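Local coordinates for protein triosephosphate isomerase (Trichomonas vaginalis, PDB 4O4V) that probably interconverts D-glyceraldehyde 3-phosphate and dihydroxyacetone phosphate in glycolysis and gluconeogenesis, working as a homodimer of TIM barrels, at residues R2-G7 and D228-G233; K121-C126 and V162-P167; E184-I189 and V205-G210. All blocks are in the same frame, centred on the assembly; numbering follows the deposited sequence.

Contact 1 of 3, residues R2-G7 and D228-G233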
# COMPACT_ATOMS: atom_id res chain seq x y z
N ARG A 2 -25.83 16.42 -13.86
CA ARG A 2 -24.83 15.51 -13.29
C ARG A 2 -25.42 14.78 -12.12
O ARG A 2 -26.08 15.38 -11.28
CB ARG A 2 -23.64 16.32 -12.83
CG ARG A 2 -22.88 17.00 -13.96
CD ARG A 2 -21.65 17.72 -13.48
NE ARG A 2 -21.92 18.81 -12.58
CZ ARG A 2 -22.18 20.06 -12.93
NH1 ARG A 2 -22.30 20.40 -14.21
NH2 ARG A 2 -22.35 20.97 -12.00
N THR A 3 -25.18 13.49 -12.00
CA THR A 3 -25.66 12.75 -10.84
C THR A 3 -24.78 13.09 -9.64
O THR A 3 -23.55 13.01 -9.70
CB THR A 3 -25.64 11.26 -11.11
OG1 THR A 3 -26.47 11.01 -12.25
CG2 THR A 3 -26.16 10.48 -9.94
N PHE A 4 -25.42 13.43 -8.53
CA PHE A 4 -24.73 13.69 -7.26
C PHE A 4 -23.92 12.46 -6.87
O PHE A 4 -24.38 11.33 -7.06
CB PHE A 4 -25.76 14.03 -6.18
CG PHE A 4 -25.21 14.80 -4.99
CD1 PHE A 4 -25.02 16.16 -5.06
CD2 PHE A 4 -24.95 14.18 -3.77
CE1 PHE A 4 -24.63 16.91 -3.98
CE2 PHE A 4 -24.53 14.93 -2.69
CZ PHE A 4 -24.37 16.29 -2.79
N PHE A 5 -22.75 12.69 -6.31
CA PHE A 5 -21.78 11.61 -6.06
C PHE A 5 -21.26 11.72 -4.65
O PHE A 5 -20.73 12.76 -4.27
CB PHE A 5 -20.64 11.75 -7.07
CG PHE A 5 -19.61 10.65 -7.01
CD1 PHE A 5 -18.61 10.65 -6.03
CD2 PHE A 5 -19.62 9.64 -7.95
CE1 PHE A 5 -17.65 9.64 -6.01
CE2 PHE A 5 -18.67 8.62 -7.90
CZ PHE A 5 -17.69 8.64 -6.93
N VAL A 6 -21.34 10.64 -3.89
CA VAL A 6 -20.78 10.60 -2.53
C VAL A 6 -19.87 9.43 -2.38
O VAL A 6 -20.29 8.26 -2.50
CB VAL A 6 -21.91 10.62 -1.46
CG1 VAL A 6 -21.32 10.51 -0.05
CG2 VAL A 6 -22.79 11.88 -1.61
N GLY A 7 -18.60 9.73 -2.12
CA GLY A 7 -17.59 8.72 -1.82
C GLY A 7 -17.30 8.70 -0.35
O GLY A 7 -17.05 9.75 0.26
N ASP A 228 -20.92 18.96 -6.54
CA ASP A 228 -21.66 17.81 -7.03
C ASP A 228 -21.65 16.62 -6.09
O ASP A 228 -22.09 15.52 -6.47
CB ASP A 228 -21.08 17.35 -8.38
CG ASP A 228 -21.09 18.41 -9.44
OD1 ASP A 228 -22.11 19.17 -9.57
OD2 ASP A 228 -20.13 18.50 -10.18
N GLY A 229 -21.16 16.81 -4.87
CA GLY A 229 -21.06 15.75 -3.91
C GLY A 229 -19.84 15.90 -3.07
O GLY A 229 -19.26 16.99 -2.96
N PHE A 230 -19.42 14.78 -2.47
CA PHE A 230 -18.47 14.79 -1.38
C PHE A 230 -17.52 13.62 -1.45
O PHE A 230 -17.93 12.51 -1.87
CB PHE A 230 -19.19 14.71 -0.02
CG PHE A 230 -20.17 15.83 0.17
CD1 PHE A 230 -19.72 17.13 0.26
CD2 PHE A 230 -21.54 15.61 0.26
CE1 PHE A 230 -20.59 18.18 0.41
CE2 PHE A 230 -22.40 16.66 0.41
CZ PHE A 230 -21.93 17.94 0.51
N LEU A 231 -16.29 13.83 -1.01
CA LEU A 231 -15.39 12.74 -0.62
C LEU A 231 -15.28 12.87 0.89
O LEU A 231 -14.65 13.79 1.41
CB LEU A 231 -14.02 12.85 -1.31
CG LEU A 231 -13.10 11.65 -1.02
CD1 LEU A 231 -13.69 10.35 -1.49
CD2 LEU A 231 -11.72 11.87 -1.64
N VAL A 232 -15.98 11.99 1.60
CA VAL A 232 -16.20 12.10 3.04
C VAL A 232 -15.09 11.40 3.77
O VAL A 232 -14.70 10.29 3.40
CB VAL A 232 -17.54 11.43 3.40
CG1 VAL A 232 -17.86 11.58 4.89
CG2 VAL A 232 -18.69 12.01 2.59
N GLY A 233 -14.62 12.01 4.84
CA GLY A 233 -13.63 11.43 5.73
C GLY A 233 -14.26 10.64 6.86
O GLY A 233 -14.95 9.64 6.64
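Phe5 to Gly7 pair with Gly229 to Leu231 as parallel neighbours, the seam where the first and last strands of the TIM barrel meet and close the cylinder. Four backbone hydrogen bonds join the segments. Phe5 N donates to Asp228 O, Phe5 O accepts from Phe230 N, Gly7 N donates to Phe230 O, and Gly7 O takes Val232 N at 2.8 Å with an almost straight N-H...O angle of 178°. Between these bonds runs a second set of CA-H...O contacts, the shortest from Gly229 CA to Phe5 O at 3.0 Å. Gly229 has no side chain where its CA lies this close to Phe5 O.

Aromatic contacts occupy the outer side of the seam. With CG anti to the backbone N (chi1 -159°), the Phe4 ring lies back over the second segment: Gly229 CA sits over one face, 3.7 Å from the ring centroid, a CH-pi contact. The CZ edge of Phe4 points at the face of Phe230 in an offset edge-to-face pair, centroids 5.8 Å apart. Further along, Val6 CG1 meets Val232 CG2 at 4.0 Å, and Val6 and Val232 pack on helix 240-246. On the opposite face of the sheet, the Phe5 ring meets that of Trp89.

The charged end lies at the start of both segments. Asp228 is buried and its carboxylate is shared: OD2 also bonds Arg190 and Ile207 N, while Arg2 NH1 holds Asn203 O. Arg2 presents NE and NH2 together to Asp228, its guanidinium plane turned 59° from the carboxylate. A weak bond runs from Arg2 NE to Asp228 OD2. The two stronger ones converge on Asp228 OD1, Arg2 NH2 reaching its syn lone pair at 3.0 Å and Arg2 NE approaching from above the carboxylate plane.

Contact 2 of 3, residues K121-C126 and V162-P167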
# COMPACT_ATOMS: atom_id res chain seq x y z
N LYS A 121 -12.25 3.68 -12.99
CA LYS A 121 -12.72 5.03 -12.77
C LYS A 121 -11.96 5.62 -11.60
O LYS A 121 -11.57 4.87 -10.69
CB LYS A 121 -14.22 5.02 -12.47
CG LYS A 121 -15.06 4.39 -13.57
CD LYS A 121 -16.54 4.34 -13.19
CE LYS A 121 -17.41 3.74 -14.31
NZ LYS A 121 -18.84 3.99 -14.02
N ILE A 122 -11.74 6.94 -11.61
CA ILE A 122 -10.89 7.56 -10.64
C ILE A 122 -11.55 8.72 -9.93
O ILE A 122 -12.33 9.48 -10.55
CB ILE A 122 -9.53 8.03 -11.23
CG1 ILE A 122 -9.66 9.18 -12.23
CG2 ILE A 122 -8.80 6.84 -11.86
CD1 ILE A 122 -8.32 9.73 -12.76
N ILE A 123 -11.21 8.89 -8.66
CA ILE A 123 -11.52 10.08 -7.89
C ILE A 123 -10.19 10.77 -7.66
O ILE A 123 -9.38 10.31 -6.82
CB ILE A 123 -12.21 9.77 -6.56
CG1 ILE A 123 -13.51 8.99 -6.76
CG2 ILE A 123 -12.46 11.06 -5.77
CD1 ILE A 123 -14.01 8.32 -5.50
N TYR A 124 -9.91 11.81 -8.43
CA TYR A 124 -8.60 12.47 -8.44
C TYR A 124 -8.65 13.69 -7.53
O TYR A 124 -9.50 14.58 -7.75
CB TYR A 124 -8.22 12.86 -9.86
CG TYR A 124 -6.77 13.24 -10.03
CD1 TYR A 124 -6.34 14.52 -9.81
CD2 TYR A 124 -5.83 12.28 -10.41
CE1 TYR A 124 -4.97 14.86 -9.99
CE2 TYR A 124 -4.52 12.62 -10.59
CZ TYR A 124 -4.09 13.89 -10.38
OH TYR A 124 -2.75 14.16 -10.61
N CYS A 125 -7.80 13.76 -6.53
CA CYS A 125 -7.85 14.80 -5.51
C CYS A 125 -6.82 15.88 -5.74
O CYS A 125 -5.72 15.62 -6.20
CB CYS A 125 -7.59 14.15 -4.14
SG CYS A 125 -8.74 12.85 -3.65
N CYS A 126 -7.20 17.11 -5.39
CA CYS A 126 -6.33 18.27 -5.47
C CYS A 126 -6.67 19.20 -4.31
O CYS A 126 -7.62 18.93 -3.54
CB CYS A 126 -6.60 18.99 -6.79
SG CYS A 126 -8.24 19.74 -6.97
N VAL A 162 -13.81 11.71 -11.71
CA VAL A 162 -14.41 12.60 -10.72
C VAL A 162 -13.26 13.35 -10.06
O VAL A 162 -12.20 12.74 -9.84
CB VAL A 162 -15.21 11.77 -9.69
CG1 VAL A 162 -15.69 12.59 -8.52
CG2 VAL A 162 -16.38 11.05 -10.38
N ILE A 163 -13.43 14.63 -9.76
CA ILE A 163 -12.37 15.41 -9.10
C ILE A 163 -12.83 15.80 -7.72
O ILE A 163 -13.98 16.22 -7.56
CB ILE A 163 -12.07 16.68 -9.94
CG1 ILE A 163 -11.57 16.30 -11.33
CG2 ILE A 163 -11.07 17.57 -9.21
CD1 ILE A 163 -11.48 17.45 -12.30
N ALA A 164 -11.98 15.67 -6.71
CA ALA A 164 -12.29 16.10 -5.35
C ALA A 164 -11.37 17.24 -4.93
O ALA A 164 -10.13 17.13 -5.06
CB ALA A 164 -12.18 14.95 -4.38
N TYR A 165 -11.94 18.32 -4.43
CA TYR A 165 -11.19 19.43 -3.87
C TYR A 165 -11.07 19.31 -2.35
O TYR A 165 -12.08 19.27 -1.63
CB TYR A 165 -11.91 20.75 -4.17
CG TYR A 165 -11.26 21.92 -3.46
CD1 TYR A 165 -9.99 22.34 -3.79
CD2 TYR A 165 -11.86 22.53 -2.37
CE1 TYR A 165 -9.35 23.35 -3.07
CE2 TYR A 165 -11.23 23.54 -1.66
CZ TYR A 165 -9.98 23.95 -2.01
OH TYR A 165 -9.38 24.94 -1.24
N GLU A 166 -9.84 19.32 -1.87
CA GLU A 166 -9.51 19.21 -0.44
C GLU A 166 -8.93 20.54 0.01
O GLU A 166 -7.85 20.93 -0.43
CB GLU A 166 -8.46 18.12 -0.20
CG GLU A 166 -8.90 16.74 -0.60
CD GLU A 166 -7.81 15.75 -0.20
OE1 GLU A 166 -7.68 15.44 1.05
OE2 GLU A 166 -6.95 15.46 -1.03
N PRO A 167 -9.60 21.22 0.94
CA PRO A 167 -9.05 22.46 1.48
C PRO A 167 -7.97 22.12 2.53
O PRO A 167 -8.24 22.14 3.74
CB PRO A 167 -10.28 23.12 2.09
CG PRO A 167 -11.13 22.02 2.54
CD PRO A 167 -10.95 20.94 1.46
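Ala164 CB rests against two side chains of the adjacent strand, Ile123 CG2 and Cys125 SG, each 4.1 Å away. All three lie on the face that looks into the TIM barrel. On the other face Cys126 SG packs against Ile163 CG2 at 4.2 Å; chi1 of 66° sets this sulfur between its own backbone N and carbonyl carbon. Five backbone bonds join the parallel strands, from Val162 N to Ile122 O through to Glu166 N to Cys126 O, the last at 2.8 Å. One is skewed: Ala164 N lies 36° out of the carbonyl plane of Tyr124.

Past the strand end, the Glu166 chain, extended beyond CG, reaches across to the first strand and brings OE2 to 3.4 Å from Cys125 CB, while OE1 bonds Ser95. Its position after this strand matches the glutamate that acts as catalytic base in triosephosphate isomerases. Tyr165 OH is held by Glu128 and Trp169.

Strand 121-126 also pairs with strand 89-92, and Trp89 touches both Ile123 and Val162. Outside the sheet, Ile122 and Tyr124 rest on helix 105-117, and Cys126 on helix 138-149.

Contact 3 of 3, residues E184-I189 and V205-G210; sequences EMCKVI and VRILYG
A helix of the outer layer of the TIM barrel packs here on the strand that follows it: helix 179-197 runs nearly antiparallel to strand 207-209, the alpha-beta half of a beta-alpha-beta unit. The short axes approach to 8.8 Å at an angle of 158°, and no hydrogen bond crosses between the segments. The contact is van der Waals packing, chiefly of side chains, and Ile207 is at its centre.

Ile207 points at the helix and lays its two branches against Cys186 and Ile189, one turn apart. CG2 lies against Cys186, 3.8 Å from SG and 3.9 Å from CB. The other branch continues through CG1, which stands anti to the carbonyl carbon (chi1 -56°), and its extended end carries CD1 to Ile189 CG2 at 3.7 Å. The same Ile207 CD1 also rests 3.7 Å from Cys186 O, a carbonyl on the helix backbone. Ile189 returns a looser contact, its CD1 reaching 4.2 Å from Ile207 CG2, so the CG2 of each isoleucine faces the CD1 of the other. Beyond Ile207, Cys186 SG extends over the strand backbone, 4.0 Å from Leu208 O. Leu208 itself turns to the barrel interior, where it touches Val162.

The helix is bound by more than this strand. Strand 207-209 is bonded through its backbone to strand 161-165 on one flank and to Gly229 of strand 229-232 on the other. Met185 and Ile189 also meet Tyr165 of strand 161-165, and both touch Val142 of helix 138-149; helix 179-197 thus packs on both strands 161-165 and 207-209.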
# COMPACT_ATOMS: atom_id res chain seq x y z
N GLU A 184 -16.76 28.26 -4.18
CA GLU A 184 -15.83 29.02 -4.99
C GLU A 184 -14.75 28.15 -5.61
O GLU A 184 -14.42 28.32 -6.78
CB GLU A 184 -15.15 30.12 -4.16
N MET A 185 -14.21 27.21 -4.85
CA MET A 185 -13.13 26.38 -5.40
C MET A 185 -13.63 25.34 -6.37
O MET A 185 -12.96 25.04 -7.35
CB MET A 185 -12.30 25.73 -4.28
CG MET A 185 -11.52 26.76 -3.45
SD MET A 185 -10.49 27.90 -4.36
CE MET A 185 -9.17 26.80 -4.85
N CYS A 186 -14.82 24.78 -6.13
CA CYS A 186 -15.40 23.86 -7.12
C CYS A 186 -15.68 24.58 -8.43
O CYS A 186 -15.43 24.02 -9.51
CB CYS A 186 -16.63 23.18 -6.54
SG CYS A 186 -16.25 21.98 -5.22
N LYS A 187 -16.14 25.82 -8.35
CA LYS A 187 -16.33 26.63 -9.56
C LYS A 187 -15.00 26.94 -10.26
O LYS A 187 -14.90 26.88 -11.48
CB LYS A 187 -17.06 27.93 -9.19
CG LYS A 187 -17.27 28.89 -10.36
CD LYS A 187 -17.93 28.30 -11.59
CE LYS A 187 -18.37 29.42 -12.56
NZ LYS A 187 -18.78 28.83 -13.87
N VAL A 188 -13.96 27.24 -9.49
CA VAL A 188 -12.65 27.45 -10.08
C VAL A 188 -12.23 26.23 -10.91
O VAL A 188 -11.75 26.35 -12.04
CB VAL A 188 -11.60 27.74 -8.97
CG1 VAL A 188 -10.17 27.47 -9.46
CG2 VAL A 188 -11.72 29.19 -8.45
N ILE A 189 -12.40 25.03 -10.34
CA ILE A 189 -12.02 23.83 -11.07
C ILE A 189 -12.86 23.64 -12.35
O ILE A 189 -12.33 23.31 -13.39
CB ILE A 189 -12.12 22.60 -10.13
CG1 ILE A 189 -11.09 22.70 -9.00
CG2 ILE A 189 -11.93 21.32 -10.93
CD1 ILE A 189 -11.33 21.79 -7.85
N VAL A 205 -18.37 16.58 -15.72
CA VAL A 205 -17.49 16.07 -14.64
C VAL A 205 -18.03 16.47 -13.27
O VAL A 205 -18.27 17.65 -12.99
CB VAL A 205 -16.04 16.57 -14.85
CG1 VAL A 205 -15.13 16.21 -13.67
CG2 VAL A 205 -15.47 15.96 -16.10
N ARG A 206 -18.18 15.48 -12.40
CA ARG A 206 -18.52 15.75 -11.02
C ARG A 206 -17.28 16.24 -10.28
O ARG A 206 -16.20 15.64 -10.32
CB ARG A 206 -19.09 14.52 -10.31
CG ARG A 206 -20.56 14.22 -10.59
CD ARG A 206 -20.83 13.55 -11.92
NE ARG A 206 -20.17 12.24 -12.06
CZ ARG A 206 -20.62 11.10 -11.55
NH1 ARG A 206 -21.77 11.05 -10.87
NH2 ARG A 206 -19.97 9.97 -11.79
N ILE A 207 -17.50 17.35 -9.58
CA ILE A 207 -16.50 17.99 -8.72
C ILE A 207 -17.02 17.94 -7.29
O ILE A 207 -18.11 18.43 -6.99
CB ILE A 207 -16.18 19.42 -9.17
CG1 ILE A 207 -15.75 19.42 -10.64
CG2 ILE A 207 -15.08 20.02 -8.27
CD1 ILE A 207 -15.62 20.81 -11.24
N LEU A 208 -16.26 17.30 -6.42
CA LEU A 208 -16.66 17.02 -5.05
C LEU A 208 -15.97 17.94 -4.08
O LEU A 208 -14.83 18.36 -4.29
CB LEU A 208 -16.29 15.60 -4.62
CG LEU A 208 -16.55 14.48 -5.63
CD1 LEU A 208 -16.10 13.16 -5.02
CD2 LEU A 208 -18.02 14.45 -6.05
N TYR A 209 -16.63 18.23 -2.98
CA TYR A 209 -15.99 18.86 -1.82
C TYR A 209 -15.48 17.79 -0.88
O TYR A 209 -16.21 16.88 -0.47
CB TYR A 209 -16.97 19.78 -1.11
CG TYR A 209 -16.35 20.46 0.09
CD1 TYR A 209 -15.30 21.37 -0.06
CD2 TYR A 209 -16.76 20.16 1.37
CE1 TYR A 209 -14.74 22.01 1.04
CE2 TYR A 209 -16.19 20.79 2.49
CZ TYR A 209 -15.17 21.72 2.30
OH TYR A 209 -14.59 22.36 3.37
N GLY A 210 -14.18 17.87 -0.61
CA GLY A 210 -13.46 16.91 0.21
C GLY A 210 -12.90 17.47 1.48
O GLY A 210 -11.97 16.88 2.06

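All three contacts are mainly buried and belong to one parallel barrel; contact 1 alone reaches the surface, at Arg2 and Thr3. Contacts 1 and 2 join strand to strand through regular backbone bonds, whereas contact 3 joins helix to strand mainly through apolar side-chain packing, with no hydrogen bond across. Contact 1 adds a salt bridge and an aromatic pair, contact 2 the carboxylate of Glu166. Inside the barrel contacts 1 and 2 meet, Leu231 CD2 lying 3.7 Å from Cys125 SG. Strand 207-209 bridges the others: Leu208 N bonds Ile163 O of contact 2, and Ile207 O takes Asp228 N of contact 1, both probable hydrogen bonds.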